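Local coordinates for pngf-ii (Elizabethkingia meningoseptica, PDB 4R4X), which probably hydrolyses the bond between N-linked glycans and asparagine as a peptide:N-glycosidase, releasing the sugar chains from glycoproteins, at residues Pro397-Glu407 with Thr510-Gly518. Residues are numbered along the deposited sequence; the frame is centred on the assembly and turned at random. Where two conformers were deposited one is given.
Sequences PTMFNSDKGVE and TIQVKIPQG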
loop_
_atom_site.group_PDB
_atom_site.type_symbol
_atom_site.label_atom_id
_atom_site.label_comp_id
_atom_site.label_asym_id
_atom_site.label_seq_id
_atom_site.Cartn_x
_atom_site.Cartn_y
_atom_site.Cartn_z
ATOM N N PRO A 397 -29.903 -0.068 0.005
ATOM C CA PRO A 397 -30.113 1.242 -0.590
ATOM C C PRO A 397 -31.004 1.227 -1.828
ATOM O O PRO A 397 -30.543 1.386 -2.954
ATOM C CB PRO A 397 -28.677 1.712 -0.891
ATOM C CG PRO A 397 -27.918 0.450 -1.121
ATOM C CD PRO A 397 -28.499 -0.502 -0.118
ATOM N N THR A 398 -32.299 1.063 -1.581
ATOM C CA THR A 398 -33.324 1.034 -2.611
ATOM C C THR A 398 -33.979 2.409 -2.825
ATOM O O THR A 398 -35.063 2.514 -3.411
ATOM C CB THR A 398 -34.392 0.016 -2.206
ATOM O OG1 THR A 398 -34.895 0.346 -0.883
ATOM C CG2 THR A 398 -33.796 -1.360 -2.161
HETATM N N MSE A 399 -33.303 3.477 -2.405
HETATM C CA MSE A 399 -33.909 4.819 -2.405
HETATM C C MSE A 399 -33.990 5.468 -3.761
HETATM O O MSE A 399 -34.614 6.508 -3.909
HETATM C CB MSE A 399 -33.162 5.753 -1.443
HETATM C CG MSE A 399 -31.755 6.162 -1.845
HETATM SE SE MSE A 399 -30.441 4.810 -1.246
HETATM C CE MSE A 399 -30.539 5.091 0.701
ATOM N N PHE A 400 -33.386 4.857 -4.765
ATOM C CA PHE A 400 -33.206 5.527 -6.041
ATOM C C PHE A 400 -34.379 5.352 -6.990
ATOM O O PHE A 400 -34.373 5.890 -8.092
ATOM C CB PHE A 400 -31.872 5.112 -6.638
ATOM C CG PHE A 400 -30.708 5.644 -5.868
ATOM C CD1 PHE A 400 -30.399 6.996 -5.921
ATOM C CD2 PHE A 400 -29.935 4.819 -5.085
ATOM C CE1 PHE A 400 -29.346 7.504 -5.206
ATOM C CE2 PHE A 400 -28.859 5.319 -4.375
ATOM C CZ PHE A 400 -28.567 6.667 -4.426
ATOM N N ASN A 401 -35.431 4.671 -6.543
ATOM C CA ASN A 401 -36.687 4.722 -7.306
ATOM C C ASN A 401 -37.448 6.047 -7.168
ATOM O O ASN A 401 -38.422 6.256 -7.875
ATOM C CB ASN A 401 -37.596 3.529 -7.024
ATOM C CG ASN A 401 -38.219 3.560 -5.636
ATOM O OD1 ASN A 401 -39.377 3.146 -5.462
ATOM N ND2 ASN A 401 -37.480 4.020 -4.657
ATOM N N SER A 402 -37.013 6.938 -6.276
ATOM C CA SER A 402 -37.577 8.282 -6.198
ATOM C C SER A 402 -36.642 9.203 -6.950
ATOM O O SER A 402 -35.426 9.081 -6.807
ATOM C CB SER A 402 -37.676 8.777 -4.760
ATOM O OG SER A 402 -37.798 10.196 -4.717
ATOM N N ASP A 403 -37.207 10.160 -7.686
ATOM C CA ASP A 403 -36.395 11.189 -8.350
ATOM C C ASP A 403 -35.519 11.984 -7.365
ATOM O O ASP A 403 -34.499 12.526 -7.771
ATOM C CB ASP A 403 -37.272 12.155 -9.161
ATOM C CG ASP A 403 -36.440 13.167 -9.961
ATOM O OD1 ASP A 403 -35.816 12.781 -10.968
ATOM O OD2 ASP A 403 -36.372 14.340 -9.561
ATOM N N LYS A 404 -35.906 12.058 -6.085
ATOM C CA LYS A 404 -35.114 12.793 -5.090
ATOM C C LYS A 404 -33.775 12.092 -4.784
ATOM O O LYS A 404 -32.803 12.739 -4.411
ATOM C CB LYS A 404 -35.887 12.985 -3.783
ATOM C CG LYS A 404 -35.074 13.704 -2.712
ATOM C CD LYS A 404 -35.914 14.231 -1.546
ATOM C CE LYS A 404 -35.115 14.234 -0.241
ATOM N NZ LYS A 404 -35.905 14.825 0.882
ATOM N N GLY A 405 -33.732 10.774 -4.939
ATOM C CA GLY A 405 -32.497 10.019 -4.727
ATOM C C GLY A 405 -31.937 10.293 -3.346
ATOM O O GLY A 405 -32.676 10.237 -2.344
ATOM N N VAL A 406 -30.644 10.600 -3.300
ATOM C CA VAL A 406 -29.965 10.961 -2.063
ATOM C C VAL A 406 -29.630 12.453 -2.148
ATOM O O VAL A 406 -28.959 12.885 -3.055
ATOM C CB VAL A 406 -28.646 10.173 -1.862
ATOM C CG1 VAL A 406 -27.832 10.813 -0.753
ATOM C CG2 VAL A 406 -28.940 8.724 -1.526
ATOM N N GLU A 407 -30.087 13.222 -1.183
ATOM C CA GLU A 407 -29.904 14.668 -1.197
ATOM C C GLU A 407 -29.399 15.047 0.165
ATOM O O GLU A 407 -29.994 14.646 1.177
ATOM C CB GLU A 407 -31.234 15.359 -1.511
ATOM C CG GLU A 407 -31.178 16.875 -1.468
ATOM C CD GLU A 407 -32.384 17.503 -2.157
ATOM O OE1 GLU A 407 -32.180 18.460 -2.940
ATOM O OE2 GLU A 407 -33.507 16.995 -1.959
ATOM N N THR A 510 -25.793 22.014 -1.305
ATOM C CA THR A 510 -26.453 20.719 -1.404
ATOM C C THR A 510 -25.808 19.857 -2.477
ATOM O O THR A 510 -25.373 20.352 -3.534
ATOM C CB THR A 510 -27.939 20.858 -1.756
ATOM O OG1 THR A 510 -28.066 21.428 -3.070
ATOM C CG2 THR A 510 -28.671 21.684 -0.702
ATOM N N ILE A 511 -25.692 18.573 -2.213
ATOM C CA ILE A 511 -25.273 17.660 -3.260
ATOM C C ILE A 511 -26.388 16.640 -3.375
ATOM O O ILE A 511 -27.000 16.265 -2.370
ATOM C CB ILE A 511 -23.914 17.019 -2.974
ATOM C CG1 ILE A 511 -22.799 18.038 -3.193
ATOM C CG2 ILE A 511 -23.680 15.828 -3.907
ATOM C CD1 ILE A 511 -21.421 17.621 -2.668
ATOM N N GLN A 512 -26.668 16.216 -4.599
ATOM C CA GLN A 512 -27.713 15.239 -4.842
ATOM C C GLN A 512 -27.284 14.183 -5.859
ATOM O O GLN A 512 -26.608 14.500 -6.823
ATOM C CB GLN A 512 -28.969 15.935 -5.321
ATOM C CG GLN A 512 -30.122 14.970 -5.563
ATOM C CD GLN A 512 -31.390 15.685 -5.953
ATOM O OE1 GLN A 512 -32.494 15.295 -5.549
ATOM N NE2 GLN A 512 -31.242 16.726 -6.732
ATOM N N VAL A 513 -27.658 12.930 -5.600
ATOM C CA VAL A 513 -27.428 11.829 -6.547
ATOM C C VAL A 513 -28.746 11.241 -6.969
ATOM O O VAL A 513 -29.569 10.911 -6.123
ATOM C CB VAL A 513 -26.585 10.698 -5.936
ATOM C CG1 VAL A 513 -26.316 9.591 -6.961
ATOM C CG2 VAL A 513 -25.286 11.277 -5.414
ATOM N N LYS A 514 -28.925 11.097 -8.281
ATOM C CA LYS A 514 -30.104 10.479 -8.863
ATOM C C LYS A 514 -29.622 9.335 -9.760
ATOM O O LYS A 514 -28.644 9.499 -10.488
ATOM C CB LYS A 514 -30.873 11.472 -9.737
ATOM C CG LYS A 514 -31.447 12.679 -9.008
ATOM C CD LYS A 514 -32.378 13.471 -9.920
ATOM C CE LYS A 514 -32.796 14.786 -9.290
ATOM N NZ LYS A 514 -33.658 15.536 -10.233
ATOM N N ILE A 515 -30.310 8.192 -9.689
ATOM C CA ILE A 515 -30.025 6.997 -10.505
ATOM C C ILE A 515 -31.375 6.362 -10.856
ATOM O O ILE A 515 -32.204 6.196 -9.953
ATOM C CB ILE A 515 -29.197 5.969 -9.681
ATOM C CG1 ILE A 515 -27.919 6.616 -9.144
ATOM C CG2 ILE A 515 -28.838 4.744 -10.494
ATOM C CD1 ILE A 515 -27.183 5.747 -8.133
ATOM N N PRO A 516 -31.622 6.011 -12.141
ATOM C CA PRO A 516 -32.898 5.395 -12.536
ATOM C C PRO A 516 -32.918 3.908 -12.168
ATOM O O PRO A 516 -32.736 3.029 -13.021
ATOM C CB PRO A 516 -32.964 5.620 -14.052
ATOM C CG PRO A 516 -31.550 5.722 -14.467
ATOM C CD PRO A 516 -30.759 6.244 -13.305
ATOM N N GLN A 517 -33.142 3.668 -10.879
ATOM C CA GLN A 517 -33.069 2.336 -10.281
ATOM C C GLN A 517 -34.074 1.429 -10.946
ATOM O O GLN A 517 -35.198 1.851 -11.247
ATOM C CB GLN A 517 -33.366 2.446 -8.801
ATOM C CG GLN A 517 -33.299 1.154 -7.996
ATOM C CD GLN A 517 -33.479 1.463 -6.530
ATOM O OE1 GLN A 517 -32.542 1.913 -5.863
ATOM N NE2 GLN A 517 -34.684 1.229 -6.019
ATOM N N GLY A 518 -33.681 0.188 -11.186
ATOM C CA GLY A 518 -34.544 -0.751 -11.902
ATOM C C GLY A 518 -35.655 -1.251 -10.993
ATOM O O GLY A 518 -35.526 -1.209 -9.759
HETATM O O HOH W 1 -33.017 8.395 -8.328
#
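Gln512 lies beside Glu407 as a non-hydrogen-bonded antiparallel pair, its side-chain amide stacked on the Glu407 carboxylate with the two planes 13° apart. Val513 next pairs with Val406 through two backbone hydrogen bonds, Val406 N to Val513 O at 3.0 Å and Val513 N to Val406 O at 2.9 Å. Its carbonyl O also meets Gly405 CA and the edge of the Phe400 ring, where the incoming chain leaves a type I turn, Ser402 to Gly405, to become a strand. Beyond CG, Lys514 runs extended past the carbonyl of Asp403, and its NZ forms a salt bridge on the syn side of Asp403 OD2 at 3.0 Å. Ile515 brings CD1 over the face of Phe400, 3.9 Å from the ring centroid and 4° off the normal; CG of Met399, here selenomethionine, lies over the opposite face, clamping the ring. One water accepts from Ile515 N and donates to Phe400 O. Gln517 illustrates how one side chain can stand in for strand pairing: with CG anti to its backbone N (chi1 -178°), the amide reaches the backbone of 397-407. There NE2 donates to Thr398 O at 2.9 Å, while OE1 accepts a longer bond from Phe400 N at 3.3 Å. Both donors stand above the plane of the carbonyl they meet. In the region matching the PNGase F C-terminal family, strand 507-514 is flanked by 406-412 and 442-446 in a four-stranded antiparallel sheet; Val513 and Ile515 pack on Tyr423 of strand 416-428, and Ile515 also touches Trp528 of strand 527-537.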